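Local coordinates for putative Lipoprotein (Shewanella oneidensis, PDB 3U24), which is of unknown function but binds zinc and calcium, and probably has a metallopeptidase-like fold, at residues A[263-268]-A[476-481]; A[443-447]-A[528-532]; A[138-143]-A[192-198]. All blocks are in the same frame, centred on the assembly; numbering follows the deposited sequence.

Interaction 1 of 3, residues A[263-268]-A[476-481]; sequences LYQKAM and TILDYS
Tyr264 and Ile477 bring the two backbones closest, their CA atoms 6.0 Å apart, where helices 260-289 and 459-485 run in roughly opposed directions at 138° between the short segments. Tyr264 does most of the work. Its CG stands anti to its own backbone N (chi1 167°), which carries the ring outward to lie against Tyr480 in an offset stack, centroids 4.7 Å apart and planes at 25°. The overlap is shifted toward the CB end of Tyr264: its CD1 comes to 3.4 Å from Tyr480 CD2, and its CB sits over the face of the Tyr480 ring as a CH-pi contact. On the opposite face of the Tyr264 ring lies CG of Met268, modelled as selenomethionine, so the phenol is held flat between a residue of its own helix and one of the other.

This is plain helix-helix packing in a largely helical chain, and most of the remaining direct contacts are apolar. Thr476 turns its methyl CG2 to Leu263 CD2 (3.7 Å) and to Ala267 CB, while Ile477 sets CG1 against the same alanine methyl and CD1 beside Met268 SE at 3.8 Å. Tyr525 of helix 523-542 also packs on Leu263, Ala267 and Thr476.

The polar end of Tyr264 is served by a water in the plane of its ring, 2.7 Å from OH, which also donates to Ser481 OG. That hydroxyl in turn gives its hydrogen to Ile477 O at 2.6 Å, reaching the oxygen from the face opposite Ser481 N. A leucine replacing Tyr264 would probably leave the Tyr480 ring without its stacking partner and the water without its link to helix 260-289.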
loop_
_atom_site.group_PDB
_atom_site.type_symbol
_atom_site.label_atom_id
_atom_site.label_comp_id
_atom_site.label_asym_id
_atom_site.label_seq_id
_atom_site.Cartn_x
_atom_site.Cartn_y
_atom_site.Cartn_z
ATOM N N LEU A 263 -4.649 -16.544 9.722
ATOM C CA LEU A 263 -5.100 -15.151 9.896
ATOM C C LEU A 263 -6.635 -15.026 9.670
ATOM O O LEU A 263 -7.326 -14.292 10.372
ATOM C CB LEU A 263 -4.394 -14.234 8.921
ATOM C CG LEU A 263 -4.653 -12.723 9.120
ATOM C CD1 LEU A 263 -3.960 -12.191 10.377
ATOM C CD2 LEU A 263 -4.236 -11.968 7.895
ATOM N N TYR A 264 -7.122 -15.706 8.644
ATOM C CA TYR A 264 -8.558 -15.727 8.331
ATOM C C TYR A 264 -9.348 -16.235 9.535
ATOM O O TYR A 264 -10.325 -15.635 9.917
ATOM C CB TYR A 264 -8.835 -16.637 7.144
ATOM C CG TYR A 264 -10.302 -16.972 6.926
ATOM C CD1 TYR A 264 -11.140 -16.086 6.281
ATOM C CD2 TYR A 264 -10.829 -18.207 7.325
ATOM C CE1 TYR A 264 -12.464 -16.400 6.070
ATOM C CE2 TYR A 264 -12.138 -18.534 7.117
ATOM C CZ TYR A 264 -12.959 -17.613 6.483
ATOM O OH TYR A 264 -14.271 -17.912 6.258
ATOM N N GLN A 265 -8.912 -17.335 10.123
ATOM C CA GLN A 265 -9.611 -17.885 11.282
ATOM C C GLN A 265 -9.618 -16.888 12.447
ATOM O O GLN A 265 -10.653 -16.686 13.080
ATOM C CB GLN A 265 -9.036 -19.253 11.696
ATOM C CG GLN A 265 -9.218 -20.307 10.578
ATOM C CD GLN A 265 -8.509 -21.649 10.855
ATOM O OE1 GLN A 265 -7.444 -21.708 11.515
ATOM N NE2 GLN A 265 -9.108 -22.728 10.367
ATOM N N LYS A 266 -8.497 -16.215 12.687
ATOM C CA LYS A 266 -8.471 -15.155 13.676
ATOM C C LYS A 266 -9.420 -13.994 13.298
ATOM O O LYS A 266 -10.052 -13.387 14.181
ATOM C CB LYS A 266 -7.059 -14.612 13.887
ATOM C CG LYS A 266 -6.107 -15.498 14.705
ATOM C CD LYS A 266 -4.685 -14.894 14.639
ATOM C CE LYS A 266 -3.594 -15.869 15.065
ATOM N NZ LYS A 266 -3.623 -15.951 16.548
ATOM N N ALA A 267 -9.486 -13.664 12.016
ATOM C CA ALA A 267 -10.322 -12.526 11.561
ATOM C C ALA A 267 -11.812 -12.836 11.802
ATOM O O ALA A 267 -12.574 -11.983 12.267
ATOM C CB ALA A 267 -10.045 -12.178 10.090
HETATM N N MSE A 268 -12.181 -14.087 11.575
HETATM C CA MSE A 268 -13.579 -14.546 11.815
HETATM C C MSE A 268 -13.961 -14.434 13.273
HETATM O O MSE A 268 -15.048 -13.988 13.575
HETATM C CB MSE A 268 -13.792 -15.987 11.335
HETATM C CG MSE A 268 -13.801 -16.157 9.800
HETATM SE SE MSE A 268 -15.299 -15.319 8.839
HETATM C CE MSE A 268 -16.630 -16.767 9.166
ATOM N N THR A 476 -9.608 -8.679 5.312
ATOM C CA THR A 476 -8.946 -9.967 5.344
ATOM C C THR A 476 -9.908 -11.080 4.976
ATOM O O THR A 476 -9.595 -11.922 4.142
ATOM C CB THR A 476 -8.294 -10.237 6.734
ATOM O OG1 THR A 476 -7.192 -9.362 6.869
ATOM C CG2 THR A 476 -7.784 -11.665 6.906
ATOM N N ILE A 477 -11.074 -11.081 5.587
ATOM C CA ILE A 477 -12.125 -12.055 5.241
ATOM C C ILE A 477 -12.438 -12.034 3.732
ATOM O O ILE A 477 -12.513 -13.080 3.063
ATOM C CB ILE A 477 -13.381 -11.809 6.086
ATOM C CG1 ILE A 477 -13.027 -12.012 7.551
ATOM C CG2 ILE A 477 -14.535 -12.744 5.714
ATOM C CD1 ILE A 477 -14.160 -11.735 8.499
ATOM N N LEU A 478 -12.591 -10.845 3.202
ATOM C CA LEU A 478 -12.965 -10.651 1.825
ATOM C C LEU A 478 -11.875 -11.153 0.894
ATOM O O LEU A 478 -12.129 -11.950 -0.041
ATOM C CB LEU A 478 -13.214 -9.163 1.575
ATOM C CG LEU A 478 -13.454 -8.724 0.121
ATOM C CD1 LEU A 478 -14.920 -8.851 -0.185
ATOM C CD2 LEU A 478 -13.061 -7.274 -0.149
ATOM N N ASP A 479 -10.644 -10.706 1.145
ATOM C CA ASP A 479 -9.567 -11.035 0.210
ATOM C C ASP A 479 -9.345 -12.551 0.152
ATOM O O ASP A 479 -9.247 -13.142 -0.934
ATOM C CB ASP A 479 -8.275 -10.304 0.533
ATOM C CG ASP A 479 -7.249 -10.408 -0.601
ATOM O OD1 ASP A 479 -7.428 -9.719 -1.650
ATOM O OD2 ASP A 479 -6.245 -11.150 -0.423
ATOM N N TYR A 480 -9.335 -13.167 1.326
ATOM C CA TYR A 480 -9.123 -14.591 1.467
ATOM C C TYR A 480 -10.278 -15.369 0.880
ATOM O O TYR A 480 -10.070 -16.297 0.098
ATOM C CB TYR A 480 -8.921 -14.949 2.954
ATOM C CG TYR A 480 -8.575 -16.401 3.210
ATOM C CD1 TYR A 480 -7.264 -16.854 3.116
ATOM C CD2 TYR A 480 -9.559 -17.329 3.506
ATOM C CE1 TYR A 480 -6.943 -18.213 3.331
ATOM C CE2 TYR A 480 -9.256 -18.675 3.715
ATOM C CZ TYR A 480 -7.945 -19.116 3.650
ATOM O OH TYR A 480 -7.645 -20.468 3.871
ATOM N N SER A 481 -11.501 -14.997 1.249
ATOM C CA SER A 481 -12.665 -15.758 0.801
ATOM C C SER A 481 -12.839 -15.718 -0.712
ATOM O O SER A 481 -13.219 -16.707 -1.295
ATOM C CB SER A 481 -13.928 -15.335 1.531
ATOM O OG SER A 481 -13.699 -15.434 2.942
HETATM O O HOH W 1 -15.507 -16.383 4.475
#

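Interaction 2 of 3, residues A[443-447]-A[528-532]; sequences VYTER and YREIY
Val443 and Tyr528 meet with CG1 of the valine over one face of the ring, 4.1 Å from its centroid, a CH-pi contact. The edge of that ring points at the backbone of the other helix: Tyr528 CD1 is 3.7 Å from Tyr444 CA. Tyr444 has one face covered by Ile531 CG2, the branch anti to the isoleucine's backbone N, at 4.0 Å from the ring centroid, while CD2 of Tyr532 sits at its edge. The Arg447 chain is bent twice; its CG touches Tyr532 CE2 at 3.7 Å. Tyr528 OH approaches the guanidinium obliquely, 3.6 Å from Arg447 NE and not as a hydrogen bond, with the guanidinium and Tyr528 ring planes 21° apart.

The polar tips are fixed from further out. Tyr444 OH is hydrogen-bonded to His552 and Arg535, Tyr532 OH to Glu451, and Arg447 NE to Tyr465 OH on helix 459-485, so the three groups are tied down where the apolar packing leaves them. Glu446, in the next shell, bonds to His408 ND1 through OE2 and probably orients that zinc ligand. The side chain of Val443, which also packs on His408, is about 6 Å from the bound zinc. Crossing at 55°, helices 435-451 and 523-542 thus form buried packing behind the zinc held by His408, His414 and Glu439, a His/His/Glu site consistent with a metallopeptidase-like family.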
loop_
_atom_site.group_PDB
_atom_site.type_symbol
_atom_site.label_atom_id
_atom_site.label_comp_id
_atom_site.label_asym_id
_atom_site.label_seq_id
_atom_site.Cartn_x
_atom_site.Cartn_y
_atom_site.Cartn_z
ATOM N N VAL A 443 -2.520 0.764 12.698
ATOM C CA VAL A 443 -3.784 0.169 13.241
ATOM C C VAL A 443 -3.698 -0.143 14.738
ATOM O O VAL A 443 -4.599 0.167 15.521
ATOM C CB VAL A 443 -4.193 -1.072 12.425
ATOM C CG1 VAL A 443 -5.493 -1.739 12.937
ATOM C CG2 VAL A 443 -4.303 -0.684 10.939
ATOM N N TYR A 444 -2.568 -0.699 15.143
ATOM C CA TYR A 444 -2.284 -0.984 16.567
ATOM C C TYR A 444 -2.394 0.290 17.386
ATOM O O TYR A 444 -3.042 0.303 18.457
ATOM C CB TYR A 444 -0.925 -1.650 16.728
ATOM C CG TYR A 444 -0.393 -1.580 18.121
ATOM C CD1 TYR A 444 -0.831 -2.460 19.097
ATOM C CD2 TYR A 444 0.492 -0.580 18.497
ATOM C CE1 TYR A 444 -0.341 -2.364 20.395
ATOM C CE2 TYR A 444 0.949 -0.482 19.776
ATOM C CZ TYR A 444 0.527 -1.370 20.729
ATOM O OH TYR A 444 1.013 -1.254 22.024
ATOM N N THR A 445 -1.875 1.404 16.873
ATOM C CA THR A 445 -1.906 2.616 17.709
ATOM C C THR A 445 -3.314 3.114 18.040
ATOM O O THR A 445 -3.548 3.668 19.115
ATOM C CB THR A 445 -1.055 3.775 17.167
ATOM O OG1 THR A 445 -1.582 4.206 15.915
ATOM C CG2 THR A 445 0.404 3.379 17.076
ATOM N N GLU A 446 -4.250 2.883 17.137
ATOM C CA GLU A 446 -5.623 3.258 17.387
ATOM C C GLU A 446 -6.155 2.528 18.648
ATOM O O GLU A 446 -6.702 3.139 19.570
ATOM C CB GLU A 446 -6.497 2.938 16.169
ATOM C CG GLU A 446 -5.938 3.419 14.837
ATOM C CD GLU A 446 -6.589 2.751 13.625
ATOM O OE1 GLU A 446 -7.467 1.885 13.818
ATOM O OE2 GLU A 446 -6.220 3.087 12.475
ATOM N N ARG A 447 -5.938 1.231 18.694
ATOM C CA ARG A 447 -6.415 0.436 19.797
ATOM C C ARG A 447 -5.690 0.797 21.096
ATOM O O ARG A 447 -6.316 1.046 22.135
ATOM C CB ARG A 447 -6.284 -1.040 19.422
ATOM C CG ARG A 447 -6.374 -2.047 20.545
ATOM C CD ARG A 447 -7.750 -2.243 21.092
ATOM N NE ARG A 447 -8.609 -2.861 20.077
ATOM C CZ ARG A 447 -9.736 -3.548 20.318
ATOM N NH1 ARG A 447 -10.180 -3.741 21.579
ATOM N NH2 ARG A 447 -10.402 -4.046 19.266
ATOM N N TYR A 528 -1.326 -5.627 12.402
ATOM C CA TYR A 528 -2.004 -5.326 13.644
ATOM C C TYR A 528 -2.068 -6.523 14.609
ATOM O O TYR A 528 -1.733 -6.411 15.797
ATOM C CB TYR A 528 -3.396 -4.811 13.341
ATOM C CG TYR A 528 -4.358 -4.844 14.498
ATOM C CD1 TYR A 528 -4.138 -4.079 15.640
ATOM C CD2 TYR A 528 -5.518 -5.606 14.429
ATOM C CE1 TYR A 528 -5.046 -4.082 16.691
ATOM C CE2 TYR A 528 -6.414 -5.636 15.477
ATOM C CZ TYR A 528 -6.176 -4.879 16.602
ATOM O OH TYR A 528 -7.082 -4.932 17.626
ATOM N N ARG A 529 -2.469 -7.669 14.100
ATOM C CA ARG A 529 -2.675 -8.847 14.942
ATOM C C ARG A 529 -1.342 -9.316 15.474
ATOM O O ARG A 529 -1.223 -9.621 16.660
ATOM C CB ARG A 529 -3.375 -9.973 14.154
ATOM C CG ARG A 529 -4.158 -10.991 14.989
ATOM C CD ARG A 529 -5.287 -10.384 15.841
ATOM N NE ARG A 529 -4.960 -10.386 17.267
ATOM C CZ ARG A 529 -5.701 -9.830 18.236
ATOM N NH1 ARG A 529 -6.868 -9.226 17.990
ATOM N NH2 ARG A 529 -5.269 -9.900 19.487
ATOM N N GLU A 530 -0.316 -9.355 14.609
ATOM C CA GLU A 530 1.013 -9.802 15.079
ATOM C C GLU A 530 1.611 -8.864 16.116
ATOM O O GLU A 530 2.219 -9.324 17.047
ATOM C CB GLU A 530 2.014 -10.011 13.931
ATOM C CG GLU A 530 1.849 -11.297 13.145
ATOM C CD GLU A 530 3.045 -11.567 12.232
ATOM O OE1 GLU A 530 3.143 -10.928 11.173
ATOM O OE2 GLU A 530 3.919 -12.381 12.583
ATOM N N ILE A 531 1.451 -7.560 15.947
ATOM C CA ILE A 531 1.985 -6.567 16.889
ATOM C C ILE A 531 1.281 -6.639 18.258
ATOM O O ILE A 531 1.952 -6.713 19.319
ATOM C CB ILE A 531 1.923 -5.122 16.328
ATOM C CG1 ILE A 531 2.848 -4.978 15.118
ATOM C CG2 ILE A 531 2.325 -4.100 17.387
ATOM C CD1 ILE A 531 2.670 -3.673 14.345
ATOM N N TYR A 532 -0.047 -6.652 18.247
ATOM C CA TYR A 532 -0.825 -6.774 19.486
ATOM C C TYR A 532 -0.532 -8.093 20.192
ATOM O O TYR A 532 -0.274 -8.093 21.391
ATOM C CB TYR A 532 -2.345 -6.654 19.228
ATOM C CG TYR A 532 -3.133 -6.339 20.470
ATOM C CD1 TYR A 532 -3.567 -7.354 21.329
ATOM C CD2 TYR A 532 -3.448 -5.016 20.807
ATOM C CE1 TYR A 532 -4.306 -7.060 22.484
ATOM C CE2 TYR A 532 -4.160 -4.695 21.983
ATOM C CZ TYR A 532 -4.575 -5.722 22.830
ATOM O OH TYR A 532 -5.293 -5.414 23.985
#

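Interaction 3 of 3, residues A[138-143]-A[192-198]; sequences LDDRLR and QVADSGL. With IMD (imidazole), chain B.
Asp139 reaches from the first turn of helix 138-148 to the turn that follows helix 187-195. Its CB lies 4.0 Å from Leu198 CD2, a methyl that turns on to Arg143. CG, anti to the carbonyl carbon of its own residue and beside the backbone N, brings the carboxylate up against Gly197. OD1 takes the amide hydrogen of Gly197 N at 3.2 Å, with an N-H...O angle of 148°; the donor comes in on the syn side, 20° out of the carboxylate plane. OD1 also touches Ser196 CB, and OD2 rests close against the glycine CA, on the flank where a larger residue would carry its CB.

Next to this bond Leu142 makes the apolar packing. It spreads its two methyls, CD2 onto Val193 CG2 at 3.7 Å and CD1 onto Ser196 CB, while its own CB meets Leu198 CD1. Arg143 runs past Leu198 in the opposite direction and lays one face of its guanidinium over CD2, NE being 3.6 Å from that methyl; the same NE forms a salt bridge with Glu202. Further out, Leu138 CD1 approaches Gln192 OE1 and covers one face of the Arg141 guanidinium, whose NH2 and NH1 are hydrogen-bonded to the backbone oxygens of Ala136 and Ile131. Away from helix 138-148, Asp195 OD1 accepts a hydrogen bond from an imidazole, probably a crystallisation additive.

Ser196 holds the turn itself. Its OG gives a hydrogen bond to Val193 O at 2.7 Å, on a lone pair, and accepts one from Leu198 N. The second of these bonds makes an ST turn, here redirecting the chain from helix 187-195 toward helix 200-234.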
loop_
_atom_site.group_PDB
_atom_site.type_symbol
_atom_site.label_atom_id
_atom_site.label_comp_id
_atom_site.label_asym_id
_atom_site.label_seq_id
_atom_site.Cartn_x
_atom_site.Cartn_y
_atom_site.Cartn_z
ATOM N N LEU A 138 15.177 19.887 -18.802
ATOM C CA LEU A 138 14.159 19.433 -19.756
ATOM C C LEU A 138 14.792 18.676 -20.918
ATOM O O LEU A 138 14.357 17.584 -21.278
ATOM C CB LEU A 138 13.297 20.597 -20.229
ATOM C CG LEU A 138 12.292 20.352 -21.360
ATOM C CD1 LEU A 138 11.158 19.450 -20.895
ATOM C CD2 LEU A 138 11.789 21.723 -21.894
ATOM N N ASP A 139 15.850 19.231 -21.455
ATOM C CA ASP A 139 16.571 18.565 -22.519
ATOM C C ASP A 139 17.057 17.167 -22.076
ATOM O O ASP A 139 17.001 16.256 -22.862
ATOM C CB ASP A 139 17.712 19.444 -23.052
ATOM C CG ASP A 139 17.200 20.732 -23.796
ATOM O OD1 ASP A 139 15.974 21.070 -23.756
ATOM O OD2 ASP A 139 18.044 21.440 -24.426
ATOM N N ASP A 140 17.484 16.978 -20.835
ATOM C CA ASP A 140 17.866 15.637 -20.388
ATOM C C ASP A 140 16.651 14.716 -20.322
ATOM O O ASP A 140 16.709 13.581 -20.782
ATOM C CB ASP A 140 18.527 15.622 -19.002
ATOM C CG ASP A 140 19.828 16.429 -18.938
ATOM O OD1 ASP A 140 20.259 16.987 -19.973
ATOM O OD2 ASP A 140 20.406 16.536 -17.818
ATOM N N ARG A 141 15.556 15.195 -19.744
ATOM C CA ARG A 141 14.326 14.418 -19.752
ATOM C C ARG A 141 13.882 14.022 -21.170
ATOM O O ARG A 141 13.583 12.884 -21.407
ATOM C CB ARG A 141 13.200 15.210 -19.123
ATOM C CG ARG A 141 13.164 15.201 -17.602
ATOM C CD ARG A 141 11.951 16.003 -17.123
ATOM N NE ARG A 141 12.240 17.430 -17.095
ATOM C CZ ARG A 141 11.341 18.406 -17.203
ATOM N NH1 ARG A 141 10.079 18.137 -17.414
ATOM N NH2 ARG A 141 11.725 19.654 -17.136
ATOM N N LEU A 142 13.839 14.971 -22.094
ATOM C CA LEU A 142 13.364 14.698 -23.473
ATOM C C LEU A 142 14.291 13.751 -24.235
ATOM O O LEU A 142 13.830 12.958 -25.026
ATOM C CB LEU A 142 13.172 15.998 -24.259
ATOM C CG LEU A 142 12.062 16.849 -23.637
ATOM C CD1 LEU A 142 12.014 18.215 -24.293
ATOM C CD2 LEU A 142 10.706 16.167 -23.741
ATOM N N ARG A 143 15.590 13.847 -23.996
ATOM C CA ARG A 143 16.527 12.928 -24.621
ATOM C C ARG A 143 16.338 11.525 -24.062
ATOM O O ARG A 143 16.493 10.549 -24.801
ATOM C CB ARG A 143 17.964 13.375 -24.443
ATOM C CG ARG A 143 18.309 14.542 -25.356
ATOM C CD ARG A 143 19.716 15.124 -25.157
ATOM N NE ARG A 143 19.948 16.149 -26.174
ATOM C CZ ARG A 143 20.318 17.412 -25.931
ATOM N NH1 ARG A 143 20.575 17.844 -24.710
ATOM N NH2 ARG A 143 20.463 18.253 -26.939
ATOM N N GLN A 192 6.227 20.701 -25.825
ATOM C CA GLN A 192 7.465 20.777 -25.037
ATOM C C GLN A 192 8.686 20.445 -25.899
ATOM O O GLN A 192 9.696 21.128 -25.824
ATOM C CB GLN A 192 7.465 19.815 -23.853
ATOM C CG GLN A 192 6.526 20.162 -22.730
ATOM C CD GLN A 192 6.976 19.536 -21.393
ATOM O OE1 GLN A 192 7.649 20.190 -20.593
ATOM N NE2 GLN A 192 6.655 18.256 -21.191
ATOM N N VAL A 193 8.589 19.386 -26.701
ATOM C CA VAL A 193 9.700 19.028 -27.567
ATOM C C VAL A 193 9.986 20.146 -28.594
ATOM O O VAL A 193 11.121 20.634 -28.663
ATOM C CB VAL A 193 9.469 17.676 -28.272
ATOM C CG1 VAL A 193 10.522 17.464 -29.358
ATOM C CG2 VAL A 193 9.477 16.542 -27.240
ATOM N N ALA A 194 8.949 20.620 -29.283
ATOM C CA ALA A 194 9.105 21.644 -30.319
ATOM C C ALA A 194 9.787 22.908 -29.802
ATOM O O ALA A 194 10.557 23.525 -30.541
ATOM C CB ALA A 194 7.755 22.009 -30.942
ATOM N N ASP A 195 9.520 23.285 -28.549
ATOM C CA ASP A 195 10.014 24.560 -28.013
ATOM C C ASP A 195 11.212 24.417 -27.052
ATOM O O ASP A 195 11.651 25.412 -26.433
ATOM C CB ASP A 195 8.873 25.326 -27.317
ATOM C CG ASP A 195 7.760 25.765 -28.301
ATOM O OD1 ASP A 195 8.013 25.866 -29.545
ATOM O OD2 ASP A 195 6.625 26.007 -27.817
ATOM N N SER A 196 11.727 23.194 -26.954
ATOM C CA SER A 196 12.907 22.873 -26.157
ATOM C C SER A 196 14.204 23.280 -26.883
ATOM O O SER A 196 14.200 23.708 -28.045
ATOM C CB SER A 196 12.963 21.352 -25.929
ATOM O OG SER A 196 13.363 20.693 -27.121
ATOM N N GLY A 197 15.314 23.034 -26.196
ATOM C CA GLY A 197 16.613 23.308 -26.718
ATOM C C GLY A 197 17.199 22.158 -27.505
ATOM O O GLY A 197 18.346 22.262 -27.901
ATOM N N LEU A 198 16.452 21.076 -27.743
ATOM C CA LEU A 198 16.967 20.008 -28.594
ATOM C C LEU A 198 17.299 20.546 -29.994
ATOM O O LEU A 198 16.685 21.498 -30.473
ATOM C CB LEU A 198 15.984 18.834 -28.732
ATOM C CG LEU A 198 15.600 18.100 -27.445
ATOM C CD1 LEU A 198 14.854 16.801 -27.714
ATOM C CD2 LEU A 198 16.817 17.817 -26.610
HETATM N N1 IMD B . 2.958 24.747 -30.469
HETATM C C2 IMD B . 3.920 25.629 -30.049
HETATM N N3 IMD B . 5.096 25.283 -30.623
HETATM C C4 IMD B . 4.889 24.173 -31.395
HETATM C C5 IMD B . 3.540 23.832 -31.297
#

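In the fold
Interactions 1 and 2 belong to one helical body: their centres are 16 Å apart, and Lys266 CD touches Arg529 CG at 4.0 Å. Their segments alternate along the chain, and helix 523-542, which supplies 528-532, is common to both neighbourhoods. Both lie near zinc: interaction 2 backs onto the ion held by His408, His414 and Glu439, while in interaction 1 the side chain of Met268 is about 5 Å from a zinc ion and that of Thr476 about 11 Å from the side chain of Glu439. Interaction 3 stands apart across the chain's centre, its own centre 51 Å from that of interaction 1 and 49 Å from that of interaction 2; there the side chain of Arg141 is about 8 Å from a zinc ion in the region of His50 and Glu133.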